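Local structure of transcriptional regulator (Bacillus halodurans, 1Z4E) at residues F46-I49 against K50-K53; A60-G63 against E64-V67. The protein is named a transcriptional regulator but has the GNAT fold, and probably acts as an acyltransferase like other members of that family. All coordinates share one frame; numbering follows the deposited sequence.

Contact 1. Residues F46-I49 against K50-K53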
loop_
_atom_site.group_PDB
_atom_site.type_symbol
_atom_site.label_atom_id
_atom_site.label_comp_id
_atom_site.label_asym_id
_atom_site.label_seq_id
_atom_site.Cartn_x
_atom_site.Cartn_y
_atom_site.Cartn_z
ATOM N N PHE A 46 -4.798 14.729 -8.025
ATOM C CA PHE A 46 -3.889 14.657 -9.165
ATOM C C PHE A 46 -2.640 15.486 -8.923
ATOM O O PHE A 46 -1.529 15.037 -9.202
ATOM C CB PHE A 46 -4.562 15.141 -10.457
ATOM C CG PHE A 46 -3.691 14.987 -11.673
ATOM C CD1 PHE A 46 -3.629 13.770 -12.352
ATOM C CD2 PHE A 46 -2.869 16.033 -12.094
ATOM C CE1 PHE A 46 -2.759 13.592 -13.433
ATOM C CE2 PHE A 46 -1.992 15.865 -13.175
ATOM C CZ PHE A 46 -1.937 14.642 -13.843
ATOM N N LYS A 47 -2.824 16.703 -8.414
ATOM C CA LYS A 47 -1.702 17.595 -8.137
ATOM C C LYS A 47 -0.751 17.020 -7.088
ATOM O O LYS A 47 0.469 17.126 -7.225
ATOM C CB LYS A 47 -2.211 18.965 -7.672
ATOM C CG LYS A 47 -2.927 19.777 -8.753
ATOM C CD LYS A 47 -3.341 21.151 -8.213
ATOM C CE LYS A 47 -4.021 22.004 -9.277
ATOM N NZ LYS A 47 -4.432 23.326 -8.724
ATOM N N GLU A 48 -1.308 16.423 -6.039
ATOM C CA GLU A 48 -0.488 15.834 -4.980
ATOM C C GLU A 48 0.330 14.670 -5.538
ATOM O O GLU A 48 1.515 14.531 -5.239
ATOM C CB GLU A 48 -1.374 15.341 -3.833
ATOM C CG GLU A 48 -2.157 16.444 -3.141
ATOM C CD GLU A 48 -1.253 17.488 -2.511
ATOM O OE1 GLU A 48 -0.460 17.128 -1.613
ATOM O OE2 GLU A 48 -1.335 18.670 -2.917
ATOM N N ILE A 49 -0.311 13.847 -6.363
ATOM C CA ILE A 49 0.352 12.702 -6.978
ATOM C C ILE A 49 1.468 13.185 -7.905
ATOM O O ILE A 49 2.590 12.668 -7.877
ATOM C CB ILE A 49 -0.669 11.864 -7.794
ATOM C CG1 ILE A 49 -1.666 11.197 -6.836
ATOM C CG2 ILE A 49 0.055 10.827 -8.648
ATOM C CD1 ILE A 49 -2.853 10.529 -7.528
ATOM N N LYS A 50 1.159 14.198 -8.709
ATOM C CA LYS A 50 2.123 14.744 -9.658
ATOM C C LYS A 50 3.402 15.257 -9.002
ATOM O O LYS A 50 4.496 15.001 -9.496
ATOM C CB LYS A 50 1.483 15.881 -10.471
ATOM C CG LYS A 50 2.395 16.481 -11.534
ATOM C CD LYS A 50 1.739 17.662 -12.238
ATOM C CE LYS A 50 2.618 18.197 -13.364
ATOM N NZ LYS A 50 1.930 19.276 -14.141
ATOM N N LYS A 51 3.269 15.978 -7.893
ATOM C CA LYS A 51 4.444 16.526 -7.221
ATOM C C LYS A 51 5.315 15.483 -6.514
ATOM O O LYS A 51 6.480 15.742 -6.227
ATOM C CB LYS A 51 4.037 17.620 -6.230
ATOM C CG LYS A 51 3.349 17.140 -4.969
ATOM C CD LYS A 51 3.105 18.320 -4.026
ATOM C CE LYS A 51 2.599 17.865 -2.659
ATOM N NZ LYS A 51 2.476 19.003 -1.699
ATOM N N ASP A 52 4.754 14.311 -6.231
ATOM C CA ASP A 52 5.513 13.245 -5.569
ATOM C C ASP A 52 6.060 12.311 -6.644
ATOM O O ASP A 52 5.293 11.591 -7.289
ATOM C CB ASP A 52 4.599 12.463 -4.620
ATOM C CG ASP A 52 5.344 11.405 -3.815
ATOM O OD1 ASP A 52 6.534 11.138 -4.108
ATOM O OD2 ASP A 52 4.727 10.830 -2.892
ATOM N N LYS A 53 7.377 12.327 -6.847
ATOM C CA LYS A 53 8.002 11.477 -7.865
ATOM C C LYS A 53 7.858 9.966 -7.633
ATOM O O LYS A 53 8.015 9.178 -8.566
ATOM C CB LYS A 53 9.490 11.822 -8.012
ATOM C CG LYS A 53 9.757 13.177 -8.653
ATOM C CD LYS A 53 11.254 13.445 -8.824
ATOM C CE LYS A 53 11.886 12.570 -9.909
ATOM N NZ LYS A 53 11.367 12.877 -11.281
HETATM O O HOH W 1 1.890 11.568 -3.437
#

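Contact 2. Residues A60-G63 against E64-V67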
loop_
_atom_site.group_PDB
_atom_site.type_symbol
_atom_site.label_atom_id
_atom_site.label_comp_id
_atom_site.label_asym_id
_atom_site.label_seq_id
_atom_site.Cartn_x
_atom_site.Cartn_y
_atom_site.Cartn_z
ATOM N N ALA A 60 -2.445 3.706 -20.428
ATOM C CA ALA A 60 -2.204 2.945 -21.650
ATOM C C ALA A 60 -3.004 3.737 -22.679
ATOM O O ALA A 60 -4.184 4.035 -22.459
ATOM C CB ALA A 60 -2.762 1.532 -21.520
ATOM N N CYS A 61 -2.375 4.072 -23.798
ATOM C CA CYS A 61 -3.025 4.893 -24.807
ATOM C C CYS A 61 -3.114 4.304 -26.208
ATOM O O CYS A 61 -2.221 3.585 -26.654
ATOM C CB CYS A 61 -2.288 6.232 -24.906
ATOM S SG CYS A 61 -1.865 6.972 -23.315
ATOM N N ASN A 62 -4.212 4.631 -26.884
ATOM C CA ASN A 62 -4.464 4.237 -28.269
ATOM C C ASN A 62 -4.576 5.617 -28.910
ATOM O O ASN A 62 -5.674 6.102 -29.191
ATOM C CB ASN A 62 -5.795 3.482 -28.386
ATOM C CG ASN A 62 -6.155 3.152 -29.825
ATOM O OD1 ASN A 62 -5.342 2.611 -30.565
ATOM N ND2 ASN A 62 -7.385 3.470 -30.222
ATOM N N GLY A 63 -3.431 6.259 -29.124
ATOM C CA GLY A 63 -3.452 7.605 -29.662
ATOM C C GLY A 63 -3.909 8.454 -28.487
ATOM O O GLY A 63 -3.393 8.294 -27.380
ATOM N N GLU A 64 -4.894 9.321 -28.696
ATOM C CA GLU A 64 -5.388 10.173 -27.616
ATOM C C GLU A 64 -6.402 9.458 -26.728
ATOM O O GLU A 64 -6.773 9.955 -25.664
ATOM C CB GLU A 64 -6.020 11.440 -28.192
ATOM C CG GLU A 64 -5.029 12.377 -28.866
ATOM C CD GLU A 64 -5.704 13.598 -29.465
ATOM O OE1 GLU A 64 -6.452 14.283 -28.737
ATOM O OE2 GLU A 64 -5.482 13.873 -30.664
ATOM N N GLU A 65 -6.844 8.285 -27.164
ATOM C CA GLU A 65 -7.819 7.517 -26.406
ATOM C C GLU A 65 -7.144 6.742 -25.278
ATOM O O GLU A 65 -6.260 5.911 -25.518
ATOM C CB GLU A 65 -8.553 6.550 -27.353
ATOM C CG GLU A 65 -9.565 5.633 -26.685
ATOM C CD GLU A 65 -10.258 4.717 -27.686
ATOM O OE1 GLU A 65 -9.560 3.975 -28.414
ATOM O OE2 GLU A 65 -11.503 4.741 -27.743
ATOM N N ILE A 66 -7.548 7.018 -24.042
ATOM C CA ILE A 66 -6.980 6.310 -22.903
ATOM C C ILE A 66 -7.722 4.980 -22.803
ATOM O O ILE A 66 -8.945 4.953 -22.687
ATOM C CB ILE A 66 -7.178 7.098 -21.584
ATOM C CG1 ILE A 66 -6.468 8.458 -21.665
ATOM C CG2 ILE A 66 -6.639 6.285 -20.412
ATOM C CD1 ILE A 66 -4.956 8.361 -21.862
ATOM N N VAL A 67 -6.990 3.874 -22.848
ATOM C CA VAL A 67 -7.638 2.575 -22.777
ATOM C C VAL A 67 -7.310 1.784 -21.520
ATOM O O VAL A 67 -7.781 0.658 -21.352
ATOM C CB VAL A 67 -7.302 1.734 -24.025
ATOM C CG1 VAL A 67 -7.784 2.471 -25.258
ATOM C CG2 VAL A 67 -5.802 1.479 -24.117
#

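Contact 1. Residues F46-I49 against K50-K53
The last turn of helix 40-51 brings Glu48 and Lys51 together as an i to i+3 salt bridge. Their side chains run alongside each other in the same direction, and OE1 of Glu48 lies 3.5 Å from NZ of Lys51. The carboxylate comes round to the lysine because the glutamate chain folds back at its second torsion (chi2 -61°), while Lys51 stays extended beyond CG. With an alanine at position 48, the Lys51 ammonium would probably lose this mate and its long chain be freer to swing.

Two regular helical bonds remain, Lys50 N to Phe46 O at 2.9 Å and Lys51 N to Lys47 O at 3.1 Å. At Asp52 the bonding becomes less regular: its N gives a weak bond to Glu48 O and another, at 3.2 Å, to Ile49 O, reached from above the carbonyl plane. A water donates to Asp52 OD2 at 3.0 Å, and Asp52 OD1 accepts from Asn54 N.

Lys50 passes its CD obliquely by the Phe46 ring, and its NZ forms a salt bridge with Glu12. Phe46 and Ile49 turn inward onto Leu57 of strand 55-62, Phe46 also meets helix 15-24, and Pro76 of the second subunit packs against Glu48 and Ile49.

Contact 2. Residues A60-G63 against E64-V67
Backbone hydrogen bonds join Ala60-Asn62 to Glu65-Val67. Val67 N donates to Ala60 O at 2.8 Å, and Asn62 N reaches Glu65 O at the same 2.8 Å, lying in the carbonyl plane and nearly straight at 171°. The return bond from Glu65 N to Asn62 O, which closes the turn, is longer, 3.2 Å, and its donor lies above that carbonyl's plane. Cys61 CA adds a C-H contact to Glu65 O. From outside, Gln17 accepts from Ile66 N through OE1 and donates to Glu64 O through NE2.

These bonds define a two-residue beta hairpin, closed by a type II' turn from Asn62 to Glu65, that links strands 55-62 and 65-76 of the GNAT sheet. Gly63 takes the first corner with a positive phi, where a side chain would run into Glu64 N.

Polar side chains meet on the face of Asn62 and Glu65, exposed at this turn end. The two lie side by side, and ND2 of Asn62 gives a hydrogen bond of 2.9 Å to OE1 of Glu65, meeting it almost end-on. Both side chains leave anti to their backbone N (chi1 175° for Asn62), which carries them out together; their planes differ by 30°.

Apolar contacts occur on both faces. Further along the Asn62 and Glu65 face, Ala60 CB lies 4.0 Å from Val67 CG2, and Ile102 of helix 102-116 covers both residues. On the opposite face Cys61 SG touches Ile66 CD1 at 3.7 Å, and both side chains meet Arg8 of strand 6-9.

Overall arrangement
Both contacts are local and partly buried, and they follow in series, but they hold different elements: contact 1 lies in helix 40-51 and the residues just after it, contact 2 joins strands 55-62 and 65-76. Their centres stand 21 Å apart, with the nearest atoms about 10 Å from each other. The link between them is strand 55-62, on which Phe46 and Ile49 of contact 1 pack and whose end contact 2 forms. In each, a surface polar pair is backed by buried apolar residues. The chemistry differs with place: contact 1 pairs opposite charges at the C-terminal turn of a helix, near the second subunit, whereas contact 2 pairs an amide with a carboxylate across two strands, and no other chain of the assembly touches it.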